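Local coordinates for hypothetical protein (Mesorhizobium loti, PDB 2O2X) that removes the C-7 phosphate from D-glycero-beta-D-manno-heptose 1,7-bisphosphate, a magnesium-dependent step in making ADP-L-glycero-beta-D-manno-heptose, at residues D39-V44 against W179-E184; R156-G161 against L206-T211. All blocks are in the same frame, centred on the assembly; numbering follows the deposited sequence.

Contact 1 (D39-V44 against W179-E184); sequences DGTINV and WLVDGE
Val181 carries its whole side of this contact, putting one methyl against each of two consecutive residues of the loop 39-44. Its CB leaves the backbone toward the loop, and the two branches then divide the work. CG1, anti to the backbone N (chi1 171°), meets the carbonyl oxygen of Gly40, with Val181 CG1 3.8 Å from Gly40 O. The second methyl, CG2, faces the hydroxyl of Thr41, and Val181 CG2 to Thr41 OG1 is a looser 4.2 Å. The valine and threonine side chains lie at a slant to one another. No hydrogen bond joins the two segments; a branched apolar group simply rests on a carbonyl and a hydroxyl, and all three residues are buried.

The loop keeps its shape through bonds of its own. Gly40 N donates to Asn43 O at 2.8 Å, drawing the two residues together, and Gly40 has a positive phi (97°), a backbone shape that glycine adopts easily. Asn43 ND2 gives a nearly straight bond (170°) of 2.8 Å to Asp39 OD1; the bond meets the anti lone pair of OD1, and OD1 lies in the plane of the asparagine amide. Asp39 OD2 is held by Gln81, so both carboxylate oxygens are tied down. By similarity Asp39 is the proton donor and a magnesium ligand, so Asn43 probably acts from the second shell to orient it.

In the partner segment, Val181 is the last residue of strand 177-181 and the second of a type II turn from Leu180 to Gly183. Val181 also touches Leu196 of strand 191-196 and the loop residues Arg58 and Asp162, while Ile42 and Asn43 pack against Val101 of helix 91-107.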
loop_
_atom_site.group_PDB
_atom_site.type_symbol
_atom_site.label_atom_id
_atom_site.label_comp_id
_atom_site.label_asym_id
_atom_site.label_seq_id
_atom_site.Cartn_x
_atom_site.Cartn_y
_atom_site.Cartn_z
ATOM N N ASP A 39 3.470 6.889 0.315
ATOM C CA ASP A 39 3.766 8.255 0.725
ATOM C C ASP A 39 2.749 8.722 1.760
ATOM O O ASP A 39 1.553 8.831 1.452
ATOM C CB ASP A 39 3.747 9.176 -0.494
ATOM C CG ASP A 39 4.769 8.781 -1.555
ATOM O OD1 ASP A 39 5.960 8.675 -1.233
ATOM O OD2 ASP A 39 4.358 8.635 -2.726
ATOM N N GLY A 40 3.229 9.049 2.960
ATOM C CA GLY A 40 2.361 9.384 4.086
ATOM C C GLY A 40 2.068 8.244 5.052
ATOM O O GLY A 40 1.470 8.446 6.129
ATOM N N THR A 41 2.531 7.037 4.721
ATOM C CA THR A 41 2.238 5.838 5.494
ATOM C C THR A 41 3.542 5.130 5.835
ATOM O O THR A 41 3.939 5.095 7.005
ATOM C CB THR A 41 1.227 4.927 4.751
ATOM O OG1 THR A 41 -0.014 5.617 4.625
ATOM C CG2 THR A 41 0.964 3.628 5.490
ATOM N N ILE A 42 4.264 4.639 4.824
ATOM C CA ILE A 42 5.565 4.048 4.992
ATOM C C ILE A 42 6.655 5.089 5.042
ATOM O O ILE A 42 7.548 4.985 5.886
ATOM C CB ILE A 42 5.836 3.036 3.847
ATOM C CG1 ILE A 42 4.827 1.902 3.901
ATOM C CG2 ILE A 42 7.280 2.504 3.925
ATOM C CD1 ILE A 42 4.919 0.977 2.692
ATOM N N ASN A 43 6.601 6.054 4.147
ATOM C CA ASN A 43 7.576 7.144 4.153
ATOM C C ASN A 43 6.883 8.467 4.348
ATOM O O ASN A 43 5.664 8.603 4.160
ATOM C CB ASN A 43 8.448 7.144 2.880
ATOM C CG ASN A 43 7.656 7.318 1.607
ATOM O OD1 ASN A 43 7.227 6.340 1.026
ATOM N ND2 ASN A 43 7.458 8.556 1.171
ATOM N N VAL A 44 7.644 9.454 4.784
ATOM C CA VAL A 44 7.105 10.763 5.000
ATOM C C VAL A 44 6.602 11.335 3.672
ATOM O O VAL A 44 7.279 11.237 2.634
ATOM C CB VAL A 44 8.165 11.690 5.630
ATOM C CG1 VAL A 44 7.632 13.120 5.752
ATOM C CG2 VAL A 44 8.589 11.171 6.990
ATOM N N TRP A 179 -7.238 1.272 8.515
ATOM C CA TRP A 179 -6.713 2.211 9.512
ATOM C C TRP A 179 -6.297 3.468 8.801
ATOM O O TRP A 179 -5.544 3.434 7.807
ATOM C CB TRP A 179 -5.535 1.579 10.281
ATOM C CG TRP A 179 -5.963 0.838 11.492
ATOM C CD1 TRP A 179 -5.948 1.303 12.786
ATOM C CD2 TRP A 179 -6.558 -0.458 11.543
ATOM N NE1 TRP A 179 -6.460 0.363 13.629
ATOM C CE2 TRP A 179 -6.852 -0.722 12.898
ATOM C CE3 TRP A 179 -6.868 -1.437 10.570
ATOM C CZ2 TRP A 179 -7.443 -1.932 13.325
ATOM C CZ3 TRP A 179 -7.471 -2.633 11.001
ATOM C CH2 TRP A 179 -7.739 -2.852 12.368
ATOM N N LEU A 180 -6.807 4.591 9.270
ATOM C CA LEU A 180 -6.505 5.867 8.662
ATOM C C LEU A 180 -5.492 6.622 9.492
ATOM O O LEU A 180 -5.767 7.132 10.588
ATOM C CB LEU A 180 -7.793 6.662 8.471
ATOM C CG LEU A 180 -7.719 8.026 7.799
ATOM C CD1 LEU A 180 -7.225 7.901 6.378
ATOM C CD2 LEU A 180 -9.105 8.664 7.780
ATOM N N VAL A 181 -4.287 6.678 8.958
ATOM C CA VAL A 181 -3.193 7.426 9.594
ATOM C C VAL A 181 -3.617 8.855 9.858
ATOM O O VAL A 181 -4.034 9.537 8.935
ATOM C CB VAL A 181 -1.960 7.408 8.676
ATOM C CG1 VAL A 181 -0.858 8.356 9.192
ATOM C CG2 VAL A 181 -1.432 5.987 8.553
ATOM N N ASP A 182 -3.516 9.277 11.128
ATOM C CA ASP A 182 -3.857 10.616 11.584
ATOM C C ASP A 182 -5.331 10.950 11.398
ATOM O O ASP A 182 -5.699 12.114 11.427
ATOM C CB ASP A 182 -2.968 11.672 10.905
ATOM C CG ASP A 182 -1.499 11.503 11.230
ATOM O OD1 ASP A 182 -1.163 10.977 12.306
ATOM O OD2 ASP A 182 -0.675 11.888 10.362
ATOM N N GLY A 183 -6.175 9.945 11.216
ATOM C CA GLY A 183 -7.571 10.181 10.902
ATOM C C GLY A 183 -8.533 9.758 12.000
ATOM O O GLY A 183 -8.163 9.083 12.984
ATOM N N GLU A 184 -9.810 10.105 11.788
ATOM C CA GLU A 184 -10.895 9.789 12.702
ATOM C C GLU A 184 -11.580 8.471 12.371
ATOM O O GLU A 184 -11.617 8.039 11.210
ATOM C CB GLU A 184 -11.962 10.907 12.676
ATOM C CG GLU A 184 -11.450 12.222 13.184
ATOM C CD GLU A 184 -12.534 13.296 13.275
ATOM O OE1 GLU A 184 -13.377 13.375 12.360
ATOM O OE2 GLU A 184 -12.496 14.100 14.237
#

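Contact 2 (R156-G161 against L206-T211); sequences RSLIVG and LAAIET
Leu158 and the helix residues Ala208 and Ile209 make the close part of this contact, and one methyl does the touching. Leu158 points from the strand toward the helix, and its CG stands anti to the carbonyl carbon (chi1 -53°) with the chain extended beyond it, which carries CD1 up to the helix. There CD1 meets two consecutive residues at equal range: Leu158 CD1 is 3.9 Å from Ala208 CB and also 3.9 Å from Ile209 CG1. Ala208 aims its methyl at the strand. Ile209 instead sets off to one side and offers the CG1 branch, so that the leucine and isoleucine chains meet at an angle. This part is purely apolar.

Toward the surface the fit slackens. The guanidinium of Arg156 approaches the helix segment at Thr211, with Thr211 O at its edge, near its plane, but Arg156 NH2 to Thr211 O is 4.4 Å, too long to count as a hydrogen bond. Both residues are exposed. Thr211 turns its hydroxyl back on its own helix instead: OG1 donates to Ala208 O at 2.8 Å, coming in tilted 35° from the carbonyl plane.

The contact joins the central sheet of the HAD-type core to helix 199-211, at a distance from the catalytic residues. Strand 158-161 runs between strands 34-36 and 177-181, with Leu158 bonded through its backbone to Ala33 and Phe35. Trp179 of strand 177-181 touches both Leu158 and Ala208, whereas Ile209 packs on Thr67 of helix 62-71.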
loop_
_atom_site.group_PDB
_atom_site.type_symbol
_atom_site.label_atom_id
_atom_site.label_comp_id
_atom_site.label_asym_id
_atom_site.label_seq_id
_atom_site.Cartn_x
_atom_site.Cartn_y
_atom_site.Cartn_z
ATOM N N ARG A 156 -10.848 -10.616 4.295
ATOM C CA ARG A 156 -10.158 -10.591 5.583
ATOM C C ARG A 156 -8.918 -9.681 5.599
ATOM O O ARG A 156 -8.265 -9.569 6.624
ATOM C CB ARG A 156 -9.772 -12.007 6.005
ATOM C CG ARG A 156 -10.982 -12.942 6.160
ATOM C CD ARG A 156 -10.574 -14.308 6.702
ATOM N NE ARG A 156 -10.005 -14.218 8.042
ATOM C CZ ARG A 156 -8.837 -14.744 8.436
ATOM N NH1 ARG A 156 -8.050 -15.432 7.596
ATOM N NH2 ARG A 156 -8.452 -14.585 9.701
ATOM N N SER A 157 -8.584 -9.053 4.467
ATOM C CA SER A 157 -7.401 -8.187 4.374
ATOM C C SER A 157 -7.623 -6.866 5.072
ATOM O O SER A 157 -8.758 -6.481 5.389
ATOM C CB SER A 157 -7.049 -7.972 2.892
ATOM O OG SER A 157 -6.643 -9.211 2.303
ATOM N N LEU A 158 -6.511 -6.176 5.342
ATOM C CA LEU A 158 -6.540 -4.876 5.985
ATOM C C LEU A 158 -5.812 -3.885 5.099
ATOM O O LEU A 158 -4.959 -4.270 4.311
ATOM C CB LEU A 158 -5.793 -4.977 7.315
ATOM C CG LEU A 158 -6.245 -6.102 8.267
ATOM C CD1 LEU A 158 -5.343 -6.079 9.502
ATOM C CD2 LEU A 158 -7.701 -5.945 8.667
ATOM N N ILE A 159 -6.171 -2.610 5.224
ATOM C CA ILE A 159 -5.480 -1.544 4.511
ATOM C C ILE A 159 -5.162 -0.424 5.494
ATOM O O ILE A 159 -5.956 -0.150 6.412
ATOM C CB ILE A 159 -6.256 -0.999 3.297
ATOM C CG1 ILE A 159 -5.382 -0.001 2.488
ATOM C CG2 ILE A 159 -7.634 -0.429 3.694
ATOM C CD1 ILE A 159 -5.799 0.198 1.045
ATOM N N VAL A 160 -3.995 0.197 5.319
ATOM C CA VAL A 160 -3.552 1.344 6.105
ATOM C C VAL A 160 -3.095 2.424 5.130
ATOM O O VAL A 160 -2.337 2.149 4.195
ATOM C CB VAL A 160 -2.408 0.961 7.026
ATOM C CG1 VAL A 160 -2.071 2.152 7.918
ATOM C CG2 VAL A 160 -2.745 -0.300 7.808
ATOM N N GLY A 161 -3.560 3.648 5.316
ATOM C CA GLY A 161 -3.099 4.790 4.549
ATOM C C GLY A 161 -3.475 6.095 5.208
ATOM O O GLY A 161 -4.231 6.065 6.192
ATOM N N LEU A 206 -2.085 -3.787 15.232
ATOM C CA LEU A 206 -1.224 -4.946 15.430
ATOM C C LEU A 206 -2.046 -6.149 15.879
ATOM O O LEU A 206 -1.801 -7.254 15.405
ATOM C CB LEU A 206 -0.050 -4.678 16.390
ATOM C CG LEU A 206 0.876 -3.521 15.996
ATOM C CD1 LEU A 206 2.142 -3.574 16.821
ATOM C CD2 LEU A 206 1.236 -3.537 14.513
ATOM N N ALA A 207 -3.018 -5.944 16.762
ATOM C CA ALA A 207 -3.869 -7.055 17.182
ATOM C C ALA A 207 -4.617 -7.626 15.993
ATOM O O ALA A 207 -4.759 -8.855 15.836
ATOM C CB ALA A 207 -4.840 -6.608 18.249
ATOM N N ALA A 208 -5.095 -6.748 15.119
ATOM C CA ALA A 208 -5.845 -7.187 13.934
ATOM C C ALA A 208 -4.968 -8.010 12.965
ATOM O O ALA A 208 -5.432 -9.002 12.398
ATOM C CB ALA A 208 -6.447 -5.990 13.249
ATOM N N ILE A 209 -3.708 -7.615 12.807
ATOM C CA ILE A 209 -2.758 -8.336 11.950
ATOM C C ILE A 209 -2.440 -9.690 12.578
ATOM O O ILE A 209 -2.457 -10.711 11.892
ATOM C CB ILE A 209 -1.459 -7.546 11.769
ATOM C CG1 ILE A 209 -1.726 -6.271 10.975
ATOM C CG2 ILE A 209 -0.415 -8.395 11.048
ATOM C CD1 ILE A 209 -0.614 -5.258 11.014
ATOM N N GLU A 210 -2.181 -9.695 13.886
ATOM C CA GLU A 210 -1.826 -10.932 14.599
ATOM C C GLU A 210 -2.918 -11.995 14.510
ATOM O O GLU A 210 -2.611 -13.186 14.375
ATOM C CB GLU A 210 -1.509 -10.642 16.072
ATOM C CG GLU A 210 -0.196 -9.892 16.344
ATOM C CD GLU A 210 1.060 -10.755 16.196
ATOM O OE1 GLU A 210 0.982 -11.867 15.626
ATOM O OE2 GLU A 210 2.136 -10.298 16.654
ATOM N N THR A 211 -4.182 -11.586 14.556
ATOM C CA THR A 211 -5.276 -12.565 14.451
ATOM C C THR A 211 -5.227 -13.298 13.110
ATOM O O THR A 211 -5.633 -14.456 13.013
ATOM C CB THR A 211 -6.677 -11.952 14.622
ATOM O OG1 THR A 211 -6.953 -11.050 13.549
ATOM C CG2 THR A 211 -6.801 -11.230 15.927
#

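Overall arrangement
The two contacts, with centres about 14 Å apart, meet along neighbouring parallel strands of one sheet. Backbone bonds join them: Val181 N lies 2.8 Å from Gly161 O and Trp179 N 2.8 Å from Ile159 O, both probable hydrogen bonds. Packing adds to this: Trp179 CH2 is 3.5 Å from Ala208 CB, and the Thr41 hydroxyl, OG1, is 3.2 Å from the backbone CA of Gly161. Contact 1 lies beside the catalytic end of the sheet: the side chain of Val181 is about 4 Å from that of Asp162, and that of Thr41 about 4 Å from that of Asp37, both magnesium ligands by similarity. Contact 2 lies away from that site.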